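Local coordinates for protein Exo-alpha-sialidase (Clostridium perfringens, PDB 2VO8) that is the cohesin module of a probable family 33 sialidase and probably binds dockerin-type partners to build toxin complexes, at residues Glu33-Asn36 against Gly37-Val41. Residues are numbered along the deposited sequence; the frame is centred on the assembly and turned at random.
Sequences EGLN and GDTEV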
ATOM      1  N   GLU A  33     -10.928  -2.655   1.119  1.00 22.40           N
ATOM      2  CA  GLU A  33     -12.287  -2.102   1.150  1.00 22.16           C
ATOM      3  C   GLU A  33     -13.236  -3.106   0.488  1.00 21.98           C
ATOM      4  O   GLU A  33     -12.835  -3.876  -0.366  1.00 20.41           O
ATOM      5  CB  GLU A  33     -12.347  -0.730   0.461  1.00 24.11           C
ATOM      6  CG  GLU A  33     -13.732  -0.043   0.409  1.00 24.49           C
ATOM      7  CD  GLU A  33     -14.609  -0.552  -0.736  1.00 27.10           C
ATOM      8  OE1 GLU A  33     -14.071  -0.997  -1.760  1.00 30.08           O
ATOM      9  OE2 GLU A  33     -15.851  -0.526  -0.595  1.00 31.61           O
ATOM     10  N   GLY A  34     -14.470  -3.143   0.982  1.00 23.31           N
ATOM     11  CA  GLY A  34     -15.502  -3.982   0.378  1.00 24.78           C
ATOM     12  C   GLY A  34     -15.226  -5.471   0.359  1.00 25.75           C
ATOM     13  O   GLY A  34     -15.607  -6.161  -0.577  1.00 26.57           O
ATOM     14  N   LEU A  35     -14.544  -5.987   1.381  1.00 27.08           N
ATOM     15  CA  LEU A  35     -14.273  -7.419   1.444  1.00 28.47           C
ATOM     16  C   LEU A  35     -15.596  -8.207   1.551  1.00 29.64           C
ATOM     17  O   LEU A  35     -16.550  -7.713   2.167  1.00 29.73           O
ATOM     18  CB  LEU A  35     -13.377  -7.775   2.637  1.00 28.57           C
ATOM     19  CG  LEU A  35     -11.884  -7.825   2.316  1.00 29.07           C
ATOM     20  CD1 LEU A  35     -11.482  -9.179   1.663  1.00 29.70           C
ATOM     21  CD2 LEU A  35     -11.510  -6.611   1.404  1.00 30.18           C
ATOM     22  N   ASN A  36     -15.609  -9.395   0.943  1.00 30.51           N
ATOM     23  CA  ASN A  36     -16.740 -10.325   0.988  1.00 32.44           C
ATOM     24  C   ASN A  36     -17.026 -10.632   2.441  1.00 33.05           C
ATOM     25  O   ASN A  36     -16.091 -10.777   3.232  1.00 33.40           O
ATOM     26  CB  ASN A  36     -16.423 -11.632   0.232  1.00 32.36           C
ATOM     27  CG  ASN A  36     -16.369 -11.453  -1.284  1.00 35.57           C
ATOM     28  OD1 ASN A  36     -16.762 -10.402  -1.830  1.00 40.85           O
ATOM     29  ND2 ASN A  36     -15.887 -12.482  -1.975  1.00 33.83           N
ATOM     30  N   GLY A  37     -18.309 -10.731   2.804  1.00 33.99           N
ATOM     31  CA  GLY A  37     -18.680 -10.868   4.215  1.00 34.39           C
ATOM     32  C   GLY A  37     -18.142 -12.108   4.917  1.00 34.51           C
ATOM     33  O   GLY A  37     -17.853 -12.070   6.109  1.00 35.59           O
ATOM     34  N   ASP A  38     -18.003 -13.196   4.160  1.00 35.03           N
ATOM     35  CA  ASP A  38     -17.482 -14.476   4.650  1.00 34.69           C
ATOM     36  C   ASP A  38     -15.973 -14.620   4.500  1.00 33.75           C
ATOM     37  O   ASP A  38     -15.448 -15.715   4.696  1.00 33.90           O
ATOM     38  CB  ASP A  38     -18.097 -15.605   3.840  1.00 35.99           C
ATOM     39  CG  ASP A  38     -17.665 -15.573   2.387  1.00 39.19           C
ATOM     40  OD1 ASP A  38     -17.331 -16.638   1.828  1.00 44.86           O
ATOM     41  OD2 ASP A  38     -17.652 -14.463   1.803  1.00 45.06           O
ATOM     42  N   THR A  39     -15.267 -13.575   4.066  1.00 32.52           N
ATOM     43  CA  THR A  39     -13.816 -13.678   3.973  1.00 32.18           C
ATOM     44  C   THR A  39     -13.253 -13.132   5.278  1.00 31.38           C
ATOM     45  O   THR A  39     -13.516 -11.990   5.628  1.00 31.95           O
ATOM     46  CB  THR A  39     -13.240 -12.965   2.697  1.00 32.12           C
ATOM     47  OG1 THR A  39     -13.491 -13.792   1.549  1.00 30.99           O
ATOM     48  CG2 THR A  39     -11.734 -12.768   2.837  1.00 31.54           C
ATOM     49  N   GLU A  40     -12.568 -13.998   6.035  1.00 30.59           N
ATOM     50  CA  GLU A  40     -11.950 -13.635   7.304  1.00 30.50           C
ATOM     51  C   GLU A  40     -10.468 -13.356   7.085  1.00 27.93           C
ATOM     52  O   GLU A  40      -9.732 -14.273   6.881  1.00 29.25           O
ATOM     53  CB  GLU A  40     -12.086 -14.794   8.296  1.00 31.76           C
ATOM     54  CG  GLU A  40     -13.409 -14.869   9.002  1.00 34.08           C
ATOM     55  CD  GLU A  40     -13.345 -15.724  10.276  1.00 35.08           C
ATOM     56  OE1 GLU A  40     -12.392 -15.568  11.092  1.00 42.44           O
ATOM     57  OE2 GLU A  40     -14.261 -16.553  10.468  1.00 38.74           O
ATOM     58  N   VAL A  41     -10.040 -12.095   7.132  1.00 25.49           N
ATOM     59  CA  VAL A  41      -8.696 -11.746   6.668  1.00 23.97           C
ATOM     60  C   VAL A  41      -7.714 -11.731   7.850  1.00 21.54           C
ATOM     61  O   VAL A  41      -7.994 -11.119   8.841  1.00 19.76           O
ATOM     62  CB  VAL A  41      -8.668 -10.353   5.946  1.00 24.34           C
ATOM     63  CG1 VAL A  41      -7.289  -9.988   5.517  1.00 21.96           C
ATOM     64  CG2 VAL A  41      -9.569 -10.373   4.723  1.00 25.58           C
TER
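L35 meets T39 and V41 through a single methyl: its CD1 lies 3.8 Å from T39 CG2 and 3.8 Å from V41 CG2, so one branch bridges two side chains of the 37-41 segment. The leucine runs aslant to the threonine but roughly perpendicular to the valine. In T39 the methyl stands opposite the backbone N and the hydroxyl opposite the carbonyl carbon, which gives CG2 to the leucine and puts OG1 3.9 Å from N36 CB. L35, T39 and V41 are all buried, the threonine contributing its methyl, and L35 also packs on V9 and K92.

Between N36 and T39 the chain reverses. T39 N donates to N36 O over 3.0 Å; the N-H...O angle of 162° is nearly straight, yet the donor stands 58° out of the carbonyl plane. D38 N also comes within 3.2 Å of N36 O, but its poor angle excludes a second bond. D38 has CG between its backbone N and carbonyl carbon (chi1 66°), which carries OD2 back to 3.5 Å from N36 CB, a contact with the aliphatic carbon rather than the amide.

The T39 N to N36 O bond, with G37 and D38 at the corners, closes a type I beta turn, next to the L35, T39 and V41 contact in the loop that joins strands 26-33 and 41-49 of the cohesin beta-sandwich.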